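Local coordinates for protein delta-endotoxin CYTB (Bacillus thuringiensis serovar kyushuensis, PDB 1CBY) that kills the larvae of dipteran insects by forming pores in the epithelial cell membrane of the midgut, at residues I171-Q176 with A185-A190; L160-T165 with D196-K201; N97-Q102 with R212-M217. One frame throughout, in Å; residues are numbered along the deposited sequence. Where two conformers were deposited one is given.

Contact 1: I171-Q176 with A185-A190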
ATOM      1  N   ILE A 171      -7.829   3.051  10.279  1.00 25.01           N
ATOM      2  CA  ILE A 171      -6.510   3.337   9.717  1.00 23.77           C
ATOM      3  C   ILE A 171      -5.545   3.600  10.872  1.00 22.87           C
ATOM      4  O   ILE A 171      -5.963   4.052  11.939  1.00 21.72           O
ATOM      5  CB  ILE A 171      -6.556   4.625   8.845  1.00 19.63           C
ATOM      6  CG1 ILE A 171      -7.532   4.458   7.683  1.00 15.70           C
ATOM      7  CG2 ILE A 171      -5.174   4.962   8.305  1.00 28.56           C
ATOM      8  CD1 ILE A 171      -7.813   5.745   6.937  1.00 12.00           C
ATOM      9  N   LEU A 172      -4.270   3.279  10.680  1.00 19.80           N
ATOM     10  CA  LEU A 172      -3.271   3.546  11.706  1.00 16.92           C
ATOM     11  C   LEU A 172      -2.000   4.008  11.030  1.00 17.61           C
ATOM     12  O   LEU A 172      -1.441   3.302  10.188  1.00 17.85           O
ATOM     13  CB  LEU A 172      -2.980   2.317  12.574  1.00 17.92           C
ATOM     14  CG  LEU A 172      -1.973   2.608  13.698  1.00 19.32           C
ATOM     15  CD1 LEU A 172      -2.547   2.252  15.056  1.00 13.14           C
ATOM     16  CD2 LEU A 172      -0.661   1.875  13.452  1.00 18.25           C
ATOM     17  N   PHE A 173      -1.577   5.218  11.374  1.00 18.95           N
ATOM     18  CA  PHE A 173      -0.366   5.802  10.823  1.00 15.18           C
ATOM     19  C   PHE A 173       0.716   5.694  11.890  1.00 17.96           C
ATOM     20  O   PHE A 173       0.449   5.877  13.080  1.00 19.48           O
ATOM     21  CB  PHE A 173      -0.578   7.287  10.496  1.00 12.14           C
ATOM     22  CG  PHE A 173      -1.547   7.548   9.372  1.00  8.42           C
ATOM     23  CD1 PHE A 173      -1.222   7.229   8.063  1.00  9.27           C
ATOM     24  CD2 PHE A 173      -2.773   8.156   9.622  1.00 12.19           C
ATOM     25  CE1 PHE A 173      -2.106   7.513   7.014  1.00  8.15           C
ATOM     26  CE2 PHE A 173      -3.662   8.443   8.581  1.00 11.78           C
ATOM     27  CZ  PHE A 173      -3.326   8.120   7.276  1.00  3.50           C
ATOM     28  N   SER A 174       1.932   5.387  11.467  1.00 20.60           N
ATOM     29  CA  SER A 174       3.063   5.302  12.378  1.00 27.41           C
ATOM     30  C   SER A 174       4.209   6.001  11.639  1.00 32.00           C
ATOM     31  O   SER A 174       4.669   5.531  10.590  1.00 30.25           O
ATOM     32  CB  SER A 174       3.393   3.844  12.676  1.00 26.76           C
ATOM     33  OG  SER A 174       4.289   3.731  13.760  1.00 36.92           O
ATOM     34  N   ILE A 175       4.629   7.150  12.163  1.00 33.92           N
ATOM     35  CA  ILE A 175       5.675   7.955  11.535  1.00 33.18           C
ATOM     36  C   ILE A 175       6.891   8.228  12.425  1.00 31.42           C
ATOM     37  O   ILE A 175       6.758   8.594  13.594  1.00 31.29           O
ATOM     38  CB  ILE A 175       5.064   9.281  10.984  1.00 29.05           C
ATOM     39  CG1 ILE A 175       6.142  10.330  10.725  1.00 30.35           C
ATOM     40  CG2 ILE A 175       3.973   9.794  11.911  1.00 32.44           C
ATOM     41  CD1 ILE A 175       6.998  10.041   9.533  1.00 32.04           C
ATOM     42  N   GLN A 176       8.075   8.042  11.851  1.00 28.18           N
ATOM     43  CA  GLN A 176       9.333   8.249  12.554  1.00 31.01           C
ATOM     44  C   GLN A 176      10.434   8.611  11.563  1.00 35.23           C
ATOM     45  O   GLN A 176      10.749   7.831  10.659  1.00 36.80           O
ATOM     46  CB  GLN A 176       9.711   6.981  13.325  1.00 34.72           C
ATOM     47  CG  GLN A 176      11.102   6.974  13.945  1.00 35.07           C
ATOM     48  CD  GLN A 176      12.189   6.538  12.978  1.00 36.92           C
ATOM     49  OE1 GLN A 176      12.123   5.458  12.391  1.00 37.54           O
ATOM     50  NE2 GLN A 176      13.201   7.371  12.823  1.00 35.25           N
ATOM     51  N   ALA A 185       5.697   8.876  16.268  1.00 25.36           N
ATOM     52  CA  ALA A 185       4.319   9.340  16.324  1.00 31.38           C
ATOM     53  C   ALA A 185       3.365   8.267  15.801  1.00 31.07           C
ATOM     54  O   ALA A 185       3.587   7.702  14.727  1.00 33.78           O
ATOM     55  CB  ALA A 185       4.167  10.626  15.525  1.00 32.83           C
ATOM     56  N   VAL A 186       2.333   7.960  16.579  1.00 27.01           N
ATOM     57  CA  VAL A 186       1.345   6.963  16.186  1.00 26.28           C
ATOM     58  C   VAL A 186       0.009   7.666  16.089  1.00 24.94           C
ATOM     59  O   VAL A 186      -0.315   8.500  16.935  1.00 26.32           O
ATOM     60  CB  VAL A 186       1.245   5.826  17.213  1.00 30.53           C
ATOM     61  CG1 VAL A 186       0.306   4.748  16.708  1.00 30.67           C
ATOM     62  CG2 VAL A 186       2.617   5.243  17.477  1.00 32.45           C
ATOM     63  N   LEU A 187      -0.778   7.318  15.077  1.00 23.25           N
ATOM     64  CA  LEU A 187      -2.070   7.959  14.892  1.00 27.80           C
ATOM     65  C   LEU A 187      -3.206   6.989  14.546  1.00 28.44           C
ATOM     66  O   LEU A 187      -3.397   6.631  13.377  1.00 28.74           O
ATOM     67  CB  LEU A 187      -1.961   9.029  13.795  1.00 31.92           C
ATOM     68  CG  LEU A 187      -2.823  10.301  13.836  1.00 32.34           C
ATOM     69  CD1 LEU A 187      -2.592  11.085  12.559  1.00 29.04           C
ATOM     70  CD2 LEU A 187      -4.299   9.984  13.976  1.00 31.81           C
ATOM     71  N   PRO A 188      -3.910   6.475  15.569  1.00 29.51           N
ATOM     72  CA  PRO A 188      -5.030   5.554  15.341  1.00 25.31           C
ATOM     73  C   PRO A 188      -6.173   6.419  14.827  1.00 25.17           C
ATOM     74  O   PRO A 188      -6.660   7.298  15.541  1.00 29.32           O
ATOM     75  CB  PRO A 188      -5.338   5.041  16.752  1.00 20.21           C
ATOM     76  CG  PRO A 188      -4.027   5.106  17.429  1.00 25.89           C
ATOM     77  CD  PRO A 188      -3.526   6.463  16.987  1.00 31.11           C
ATOM     78  N   LEU A 189      -6.581   6.187  13.587  1.00 24.89           N
ATOM     79  CA  LEU A 189      -7.645   6.963  12.958  1.00 26.46           C
ATOM     80  C   LEU A 189      -8.821   6.089  12.521  1.00 26.05           C
ATOM     81  O   LEU A 189      -8.636   5.093  11.826  1.00 26.71           O
ATOM     82  CB  LEU A 189      -7.073   7.690  11.739  1.00 26.18           C
ATOM     83  CG  LEU A 189      -8.015   8.499  10.855  1.00 29.64           C
ATOM     84  CD1 LEU A 189      -8.459   9.753  11.589  1.00 35.09           C
ATOM     85  CD2 LEU A 189      -7.299   8.860   9.565  1.00 31.07           C
ATOM     86  N   ALA A 190     -10.032   6.474  12.902  1.00 23.62           N
ATOM     87  CA  ALA A 190     -11.214   5.712  12.522  1.00 20.60           C
ATOM     88  C   ALA A 190     -12.321   6.637  12.051  1.00 22.00           C
ATOM     89  O   ALA A 190     -12.659   7.617  12.719  1.00 25.60           O
ATOM     90  CB  ALA A 190     -11.697   4.869  13.684  1.00 16.42           C
TER
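The Phe173 ring takes the methyl CD2 of Leu189 at its edge, close to the ring plane, with CE2 as the near carbon at 3.8 Å. On one of its faces sits Ile171 CG2, from two residues back on the same strand, 3.7 Å above the plane and displaced toward the rim. A first torsion of -67° sets CG of Phe173 beside its own backbone N, and the ring lies alongside Leu189, both pointing the same way. Ile171 completes the cluster, its CD1 4.1 Å from Leu189 CD2.

Leu172, Ser174, Val186 and Pro188 occupy the opposite face of the sheet, where helix 54-63 packs on Leu172, Ser174 and Val186. There Leu172 CD1 reaches Pro188 CG at 4.0 Å and touches Val186 CG1 as well. Six backbone bonds join the antiparallel strands of this hairpin; the one from Ile171 N to Leu189 O (2.7 Å) runs nearly straight out from the carbonyl, whereas Phe173 N lies well above the carbonyl plane of Leu187. Pro188 falls in a non-hydrogen-bonded pair with Leu172, where its missing N-H costs this strand pair nothing. In this buried contact, hydrogen-bonded pairs satisfy one another's backbone, Leu172 and Ser174 bond on to strand 44-48, and side-chain packing is almost purely apolar.

Contact 2: L160-T165 with D196-K201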
ATOM      1  N   LEU A 160     -27.070  -0.680   5.939  1.00 28.10           N
ATOM      2  CA  LEU A 160     -27.281  -0.676   4.497  1.00 35.85           C
ATOM      3  C   LEU A 160     -28.747  -0.557   4.123  1.00 40.74           C
ATOM      4  O   LEU A 160     -29.614  -1.177   4.739  1.00 45.84           O
ATOM      5  CB  LEU A 160     -26.679  -1.927   3.851  1.00 32.72           C
ATOM      6  CG  LEU A 160     -25.171  -2.129   4.009  1.00 38.75           C
ATOM      7  CD1 LEU A 160     -24.715  -3.289   3.136  1.00 35.33           C
ATOM      8  CD2 LEU A 160     -24.426  -0.856   3.636  1.00 31.89           C
ATOM      9  N   SER A 161     -29.012   0.257   3.108  1.00 45.82           N
ATOM     10  CA  SER A 161     -30.363   0.484   2.614  1.00 46.90           C
ATOM     11  C   SER A 161     -30.246   0.906   1.157  1.00 49.44           C
ATOM     12  O   SER A 161     -29.142   1.022   0.624  1.00 50.71           O
ATOM     13  CB  SER A 161     -31.043   1.597   3.416  1.00 42.78           C
ATOM     14  OG  SER A 161     -31.053   1.314   4.805  1.00 42.56           O
ATOM     15  N   ALA A 162     -31.385   1.109   0.503  1.00 56.18           N
ATOM     16  CA  ALA A 162     -31.391   1.541  -0.889  1.00 62.17           C
ATOM     17  C   ALA A 162     -31.164   3.047  -0.946  1.00 64.72           C
ATOM     18  O   ALA A 162     -30.851   3.598  -2.002  1.00 65.66           O
ATOM     19  CB  ALA A 162     -32.713   1.185  -1.548  1.00 66.10           C
ATOM     20  N   HIS A 163     -31.322   3.705   0.202  1.00 66.86           N
ATOM     21  CA  HIS A 163     -31.144   5.149   0.303  1.00 70.90           C
ATOM     22  C   HIS A 163     -29.991   5.521   1.238  1.00 65.78           C
ATOM     23  O   HIS A 163     -29.787   6.700   1.535  1.00 67.02           O
ATOM     24  CB  HIS A 163     -32.426   5.805   0.835  1.00 83.05           C
ATOM     25  CG  HIS A 163     -33.672   5.386   0.118  1.00 93.54           C
ATOM     26  ND1 HIS A 163     -33.751   5.385  -1.252  1.00 97.28           N
ATOM     27  CD2 HIS A 163     -34.865   5.004   0.638  1.00 97.53           C
ATOM     28  CE1 HIS A 163     -34.981   5.006  -1.538  1.00101.90           C
ATOM     29  NE2 HIS A 163     -35.695   4.764  -0.428  1.00101.66           N
ATOM     30  N   ASN A 164     -29.247   4.530   1.718  1.00 57.24           N
ATOM     31  CA  ASN A 164     -28.149   4.809   2.636  1.00 49.61           C
ATOM     32  C   ASN A 164     -27.137   3.678   2.725  1.00 45.76           C
ATOM     33  O   ASN A 164     -27.481   2.508   2.550  1.00 50.41           O
ATOM     34  CB  ASN A 164     -28.700   5.108   4.032  1.00 47.24           C
ATOM     35  CG  ASN A 164     -27.614   5.475   5.020  1.00 54.53           C
ATOM     36  OD1 ASN A 164     -27.005   4.605   5.636  1.00 52.44           O
ATOM     37  ND2 ASN A 164     -27.360   6.769   5.172  1.00 61.31           N
ATOM     38  N   THR A 165     -25.886   4.044   2.975  1.00 38.28           N
ATOM     39  CA  THR A 165     -24.795   3.091   3.117  1.00 29.38           C
ATOM     40  C   THR A 165     -23.866   3.625   4.206  1.00 27.48           C
ATOM     41  O   THR A 165     -23.396   4.762   4.125  1.00 30.11           O
ATOM     42  CB  THR A 165     -24.010   2.943   1.801  1.00 31.19           C
ATOM     43  OG1 THR A 165     -24.875   2.429   0.781  1.00 32.96           O
ATOM     44  CG2 THR A 165     -22.831   1.998   1.983  1.00 28.88           C
ATOM     45  N   ASP A 196     -25.749   8.964   1.462  1.00 36.38           N
ATOM     46  CA  ASP A 196     -27.140   8.911   1.033  1.00 38.08           C
ATOM     47  C   ASP A 196     -27.376   8.105  -0.247  1.00 37.23           C
ATOM     48  O   ASP A 196     -28.228   8.466  -1.055  1.00 40.23           O
ATOM     49  CB  ASP A 196     -27.702  10.332   0.868  1.00 44.61           C
ATOM     50  CG  ASP A 196     -27.071  11.091  -0.295  1.00 50.48           C
ATOM     51  OD1 ASP A 196     -25.867  10.892  -0.570  1.00 55.93           O
ATOM     52  OD2 ASP A 196     -27.782  11.895  -0.933  1.00 52.65           O
ATOM     53  N   VAL A 197     -26.618   7.032  -0.448  1.00 34.56           N
ATOM     54  CA  VAL A 197     -26.794   6.200  -1.640  1.00 35.36           C
ATOM     55  C   VAL A 197     -26.655   4.716  -1.317  1.00 35.85           C
ATOM     56  O   VAL A 197     -26.347   4.346  -0.184  1.00 31.18           O
ATOM     57  CB  VAL A 197     -25.816   6.575  -2.802  1.00 32.82           C
ATOM     58  CG1 VAL A 197     -26.108   7.969  -3.326  1.00 32.20           C
ATOM     59  CG2 VAL A 197     -24.381   6.475  -2.351  1.00 37.37           C
ATOM     60  N   GLU A 198     -26.916   3.877  -2.314  1.00 38.89           N
ATOM     61  CA  GLU A 198     -26.832   2.431  -2.156  1.00 42.13           C
ATOM     62  C   GLU A 198     -25.430   1.903  -2.436  1.00 37.81           C
ATOM     63  O   GLU A 198     -24.765   2.336  -3.381  1.00 31.56           O
ATOM     64  CB  GLU A 198     -27.859   1.733  -3.060  1.00 48.00           C
ATOM     65  CG  GLU A 198     -27.734   2.068  -4.544  1.00 56.17           C
ATOM     66  CD  GLU A 198     -28.815   1.421  -5.389  1.00 60.83           C
ATOM     67  OE1 GLU A 198     -30.008   1.652  -5.103  1.00 66.80           O
ATOM     68  OE2 GLU A 198     -28.474   0.690  -6.343  1.00 62.39           O
ATOM     69  N   LYS A 199     -25.020   0.915  -1.647  1.00 37.17           N
ATOM     70  CA  LYS A 199     -23.704   0.293  -1.752  1.00 37.57           C
ATOM     71  C   LYS A 199     -23.185  -0.013  -3.162  1.00 36.69           C
ATOM     72  O   LYS A 199     -21.996   0.153  -3.421  1.00 41.35           O
ATOM     73  CB  LYS A 199     -23.646  -0.961  -0.868  1.00 38.92           C
ATOM     74  CG  LYS A 199     -22.327  -1.714  -0.930  1.00 38.48           C
ATOM     75  CD  LYS A 199     -22.230  -2.788   0.134  1.00 38.30           C
ATOM     76  CE  LYS A 199     -21.394  -3.955  -0.370  1.00 45.58           C
ATOM     77  NZ  LYS A 199     -21.059  -4.945   0.691  1.00 50.23           N
ATOM     78  N   GLN A 200     -24.047  -0.460  -4.070  1.00 37.74           N
ATOM     79  CA  GLN A 200     -23.594  -0.761  -5.430  1.00 38.07           C
ATOM     80  C   GLN A 200     -23.023   0.465  -6.124  1.00 38.76           C
ATOM     81  O   GLN A 200     -22.140   0.346  -6.972  1.00 43.97           O
ATOM     82  CB  GLN A 200     -24.713  -1.365  -6.279  1.00 38.90           C
ATOM     83  CG  GLN A 200     -24.765  -2.884  -6.243  1.00 40.97           C
ATOM     84  CD  GLN A 200     -23.507  -3.540  -6.800  1.00 39.38           C
ATOM     85  OE1 GLN A 200     -23.270  -3.540  -8.010  1.00 36.76           O
ATOM     86  NE2 GLN A 200     -22.709  -4.122  -5.918  1.00 35.40           N
ATOM     87  N   LYS A 201     -23.547   1.637  -5.780  1.00 37.93           N
ATOM     88  CA  LYS A 201     -23.063   2.887  -6.355  1.00 38.84           C
ATOM     89  C   LYS A 201     -21.798   3.334  -5.618  1.00 34.27           C
ATOM     90  O   LYS A 201     -20.797   3.691  -6.243  1.00 35.46           O
ATOM     91  CB  LYS A 201     -24.151   3.961  -6.301  1.00 43.04           C
ATOM     92  CG  LYS A 201     -25.309   3.666  -7.243  1.00 51.21           C
ATOM     93  CD  LYS A 201     -26.260   4.839  -7.388  1.00 56.73           C
ATOM     94  CE  LYS A 201     -27.299   4.545  -8.460  1.00 62.22           C
ATOM     95  NZ  LYS A 201     -28.244   5.678  -8.672  1.00 68.75           N
TER
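Thr165 and Lys199 meet with their side chains crossing at about a right angle. The threonine points toward the facing segment, and its hydroxyl OG1 donates to the carbonyl O of Val197 over 2.6 Å. The approach is bent, with a C=O...donor angle of 135°, and tilted from the carbonyl plane. With chi1 at -62°, OG1 sits beside the threonine's own backbone N and CG2 swings across to Lys199, 4.2 Å from its CB.

Lys199 then leads its chain away, bending at its third torsion (148°), and on the way its CD passes 3.9 Å from Leu160 CD1. The two aliphatic chains cross at a slant, so the leucine packs against the methylene part of the lysine rather than against the ammonium. The charged end has a partner of its own, a cation-pi interaction with Trp157.

The place is a junction between two departures from the central sheet. Residues 160-164 form the connection into strand 165-175, whereas 196-198 leave strand 183-195 and lead into the short helix 199-202. Glu198 stands at the N-cap position of that helix, and its carbonyl O accepts from Lys201 N. Its side chain lies across from the Ala162 backbone, CB 3.7 Å from Ala162 O, with the rest of the chain extended past CG.

Farther along, Asp196 CA lies 3.5 Å from His163 O, a CA-H...O contact. The aspartate carboxylate has its partner in Arg212, outside the two segments. The Asn164 amide also has its partners elsewhere, OD1 bonding to Ser166 OG and ND2 to Ser194 OG. On the facing segment, CB of Val197 points away from the loop, and the side chain packs on Val202 and Phe205.

Contact 3: N97-Q102 with R212-M217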
ATOM      1  N   ASN A  97     -12.601  13.769  18.234  1.00 32.31           N
ATOM      2  CA  ASN A  97     -13.734  12.850  18.223  1.00 31.49           C
ATOM      3  C   ASN A  97     -14.998  13.648  17.915  1.00 29.61           C
ATOM      4  O   ASN A  97     -15.633  14.170  18.827  1.00 36.58           O
ATOM      5  CB  ASN A  97     -13.849  12.168  19.593  1.00 34.60           C
ATOM      6  CG  ASN A  97     -15.063  11.261  19.708  1.00 36.02           C
ATOM      7  OD1 ASN A  97     -15.556  11.018  20.809  1.00 43.24           O
ATOM      8  ND2 ASN A  97     -15.537  10.741  18.584  1.00 33.53           N
ATOM      9  N   GLN A  98     -15.348  13.764  16.632  1.00 24.52           N
ATOM     10  CA  GLN A  98     -16.527  14.532  16.235  1.00 23.98           C
ATOM     11  C   GLN A  98     -16.827  14.443  14.747  1.00 24.67           C
ATOM     12  O   GLN A  98     -16.004  13.960  13.966  1.00 27.04           O
ATOM     13  CB  GLN A  98     -16.313  16.001  16.579  1.00 34.49           C
ATOM     14  CG  GLN A  98     -15.144  16.620  15.831  1.00 42.72           C
ATOM     15  CD  GLN A  98     -14.956  18.080  16.160  1.00 44.23           C
ATOM     16  OE1 GLN A  98     -14.514  18.428  17.254  1.00 49.12           O
ATOM     17  NE2 GLN A  98     -15.299  18.947  15.217  1.00 44.62           N
ATOM     18  N   SER A  99     -18.002  14.935  14.359  1.00 27.92           N
ATOM     19  CA  SER A  99     -18.412  14.949  12.956  1.00 33.98           C
ATOM     20  C   SER A  99     -17.597  16.022  12.258  1.00 33.43           C
ATOM     21  O   SER A  99     -17.547  17.166  12.713  1.00 37.40           O
ATOM     22  CB  SER A  99     -19.900  15.272  12.820  1.00 33.93           C
ATOM     23  OG  SER A  99     -20.700  14.215  13.317  1.00 43.22           O
ATOM     24  N   VAL A 100     -16.930  15.642  11.179  1.00 33.97           N
ATOM     25  CA  VAL A 100     -16.094  16.573  10.437  1.00 32.45           C
ATOM     26  C   VAL A 100     -16.652  16.927   9.062  1.00 32.61           C
ATOM     27  O   VAL A 100     -16.206  17.885   8.442  1.00 39.09           O
ATOM     28  CB  VAL A 100     -14.647  16.039  10.302  1.00 28.39           C
ATOM     29  CG1 VAL A 100     -14.008  15.890  11.680  1.00 20.21           C
ATOM     30  CG2 VAL A 100     -14.640  14.708   9.577  1.00 28.81           C
ATOM     31  N   ILE A 101     -17.629  16.163   8.588  1.00 31.28           N
ATOM     32  CA  ILE A 101     -18.236  16.425   7.285  1.00 33.60           C
ATOM     33  C   ILE A 101     -19.722  16.098   7.376  1.00 37.55           C
ATOM     34  O   ILE A 101     -20.087  14.973   7.721  1.00 43.67           O
ATOM     35  CB  ILE A 101     -17.619  15.538   6.164  1.00 34.19           C
ATOM     36  CG1 ILE A 101     -16.108  15.772   6.028  1.00 29.49           C
ATOM     37  CG2 ILE A 101     -18.321  15.806   4.837  1.00 32.02           C
ATOM     38  CD1 ILE A 101     -15.728  17.068   5.346  1.00 23.77           C
ATOM     39  N   GLN A 102     -20.569  17.088   7.110  1.00 41.24           N
ATOM     40  CA  GLN A 102     -22.024  16.913   7.143  1.00 40.31           C
ATOM     41  C   GLN A 102     -22.579  17.769   6.016  1.00 36.93           C
ATOM     42  O   GLN A 102     -23.089  18.860   6.261  1.00 39.51           O
ATOM     43  CB  GLN A 102     -22.623  17.412   8.468  1.00 47.84           C
ATOM     44  CG  GLN A 102     -22.082  16.773   9.743  1.00 58.15           C
ATOM     45  CD  GLN A 102     -22.711  17.345  11.011  1.00 63.28           C
ATOM     46  OE1 GLN A 102     -22.694  16.710  12.063  1.00 64.34           O
ATOM     47  NE2 GLN A 102     -23.250  18.557  10.919  1.00 68.25           N
ATOM     48  N   ARG A 212     -24.268  13.311  -0.361  1.00 38.24           N
ATOM     49  CA  ARG A 212     -24.492  13.886   0.961  1.00 37.11           C
ATOM     50  C   ARG A 212     -23.748  12.964   1.920  1.00 34.29           C
ATOM     51  O   ARG A 212     -24.059  11.775   2.019  1.00 35.56           O
ATOM     52  CB  ARG A 212     -25.994  13.927   1.268  1.00 43.86           C
ATOM     53  CG  ARG A 212     -26.382  14.044   2.737  1.00 53.33           C
ATOM     54  CD  ARG A 212     -26.125  15.417   3.325  1.00 64.41           C
ATOM     55  NE  ARG A 212     -26.759  15.541   4.636  1.00 76.28           N
ATOM     56  CZ  ARG A 212     -26.554  16.540   5.490  1.00 82.38           C
ATOM     57  NH1 ARG A 212     -25.723  17.527   5.188  1.00 84.81           N
ATOM     58  NH2 ARG A 212     -27.186  16.551   6.656  1.00 87.91           N
ATOM     59  N   TYR A 213     -22.702  13.500   2.538  1.00 31.70           N
ATOM     60  CA  TYR A 213     -21.872  12.752   3.465  1.00 27.20           C
ATOM     61  C   TYR A 213     -21.991  13.173   4.917  1.00 31.62           C
ATOM     62  O   TYR A 213     -22.195  14.349   5.240  1.00 31.43           O
ATOM     63  CB  TYR A 213     -20.400  12.867   3.066  1.00 15.20           C
ATOM     64  CG  TYR A 213     -19.937  11.848   2.061  1.00 13.95           C
ATOM     65  CD1 TYR A 213     -19.447  10.610   2.474  1.00 15.91           C
ATOM     66  CD2 TYR A 213     -19.968  12.119   0.696  1.00 12.03           C
ATOM     67  CE1 TYR A 213     -19.001   9.667   1.552  1.00 10.01           C
ATOM     68  CE2 TYR A 213     -19.522  11.180  -0.234  1.00 12.23           C
ATOM     69  CZ  TYR A 213     -19.045   9.958   0.205  1.00  9.24           C
ATOM     70  OH  TYR A 213     -18.647   9.013  -0.707  1.00 21.40           O
ATOM     71  N   GLU A 214     -21.864  12.175   5.784  1.00 35.64           N
ATOM     72  CA  GLU A 214     -21.867  12.348   7.228  1.00 39.87           C
ATOM     73  C   GLU A 214     -20.619  11.563   7.611  1.00 36.85           C
ATOM     74  O   GLU A 214     -20.538  10.354   7.370  1.00 37.69           O
ATOM     75  CB  GLU A 214     -23.119  11.743   7.866  0.50 42.17           C
ATOM     76  CG  GLU A 214     -23.102  11.725   9.397  0.50 45.27           C
ATOM     77  CD  GLU A 214     -22.847  13.092  10.015  0.50 43.64           C
ATOM     78  OE1 GLU A 214     -23.811  13.873  10.160  0.50 47.80           O
ATOM     79  OE2 GLU A 214     -21.683  13.378  10.369  0.50 39.98           O
ATOM     80  N   VAL A 215     -19.616  12.262   8.122  1.00 28.31           N
ATOM     81  CA  VAL A 215     -18.369  11.619   8.482  1.00 22.75           C
ATOM     82  C   VAL A 215     -17.944  12.005   9.878  1.00 23.06           C
ATOM     83  O   VAL A 215     -17.782  13.187  10.176  1.00 28.55           O
ATOM     84  CB  VAL A 215     -17.227  12.014   7.500  1.00 22.41           C
ATOM     85  CG1 VAL A 215     -15.898  11.415   7.952  1.00 17.34           C
ATOM     86  CG2 VAL A 215     -17.555  11.561   6.085  1.00 22.82           C
ATOM     87  N   LYS A 216     -17.805  11.011  10.744  1.00 25.37           N
ATOM     88  CA  LYS A 216     -17.345  11.257  12.097  1.00 26.08           C
ATOM     89  C   LYS A 216     -15.921  10.728  12.139  1.00 23.55           C
ATOM     90  O   LYS A 216     -15.618   9.707  11.517  1.00 24.11           O
ATOM     91  CB  LYS A 216     -18.217  10.550  13.134  1.00 29.27           C
ATOM     92  CG  LYS A 216     -17.723  10.787  14.550  1.00 38.49           C
ATOM     93  CD  LYS A 216     -18.769  10.492  15.590  1.00 41.54           C
ATOM     94  CE  LYS A 216     -18.221  10.812  16.961  1.00 43.39           C
ATOM     95  NZ  LYS A 216     -19.226  10.559  18.020  1.00 60.38           N
ATOM     96  N   MET A 217     -15.049  11.431  12.848  1.00 25.49           N
ATOM     97  CA  MET A 217     -13.650  11.043  12.932  1.00 27.08           C
ATOM     98  C   MET A 217     -13.211  10.889  14.384  1.00 27.02           C
ATOM     99  O   MET A 217     -13.562  11.707  15.239  1.00 32.40           O
ATOM    100  CB  MET A 217     -12.800  12.105  12.227  1.00 33.15           C
ATOM    101  CG  MET A 217     -11.350  11.734  11.996  1.00 40.73           C
ATOM    102  SD  MET A 217     -10.472  12.975  11.009  1.00 36.40           S
ATOM    103  CE  MET A 217      -9.088  13.324  12.069  1.00 40.75           C
TER
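A classic beta bulge interrupts the antiparallel pairing of strands 99-102 and 212-217, with Val100 and Ile101 both set opposite Val215. The carbonyl O of Val215 takes Val100 N at 2.8 Å, nearly in line with the C=O, and Ile101 N in a weak bond at 3.4 Å. The return bond, from Val215 N to Ile101 O, is 2.8 Å long and lies in the carbonyl plane. Val100 has a near-helical psi of -14°, which makes room for the extra residue.

Ile101 and Val215 stand side by side, their CB atoms 3.8 Å apart, while CG2 of Ile101 reaches Tyr213 CB. Val100 spreads its two methyls along the partner strand: CG2 lies 3.9 Å from Val215 CG1 and CG1 lies 4.0 Å from Met217 CB. Helix 107-122 packs over Val100 and Met217, through Leu114 and Ile117.

On the other face Gln102 and Glu214 run alongside each other in the conformer modelled here. Beyond the bulge the pairing resumes, Met217 N donating to Gln98 O at 2.9 Å. One extra residue on one strand, with two successive N-H groups converging on a single carbonyl, is the signature of the classic bulge in antiparallel sheets.

Contacts 1 and 3 lie in one mixed sheet, whose strands 183-195 and 210-225 are neighbours; contact 2 lies in the connections beyond the ends of strands. Contacts 1 and 3 have centres 19 Å apart yet touch, Leu189 CD1 lying 3.5 Å from Met217 CG, so the hairpin core continues into the packing beside the bulge. Contacts 2 and 3, with centres 17 Å apart, are joined by a probable hydrogen bond of 2.9 Å between Asp196 OD1 and Arg212 N. Contacts 1 and 2 do not touch: their centres are 29 Å apart and their nearest atoms about 14 Å, although strand 183-195 runs from one toward the other. All lie away from the proteolytic processing stops at Ser38 and Ser228.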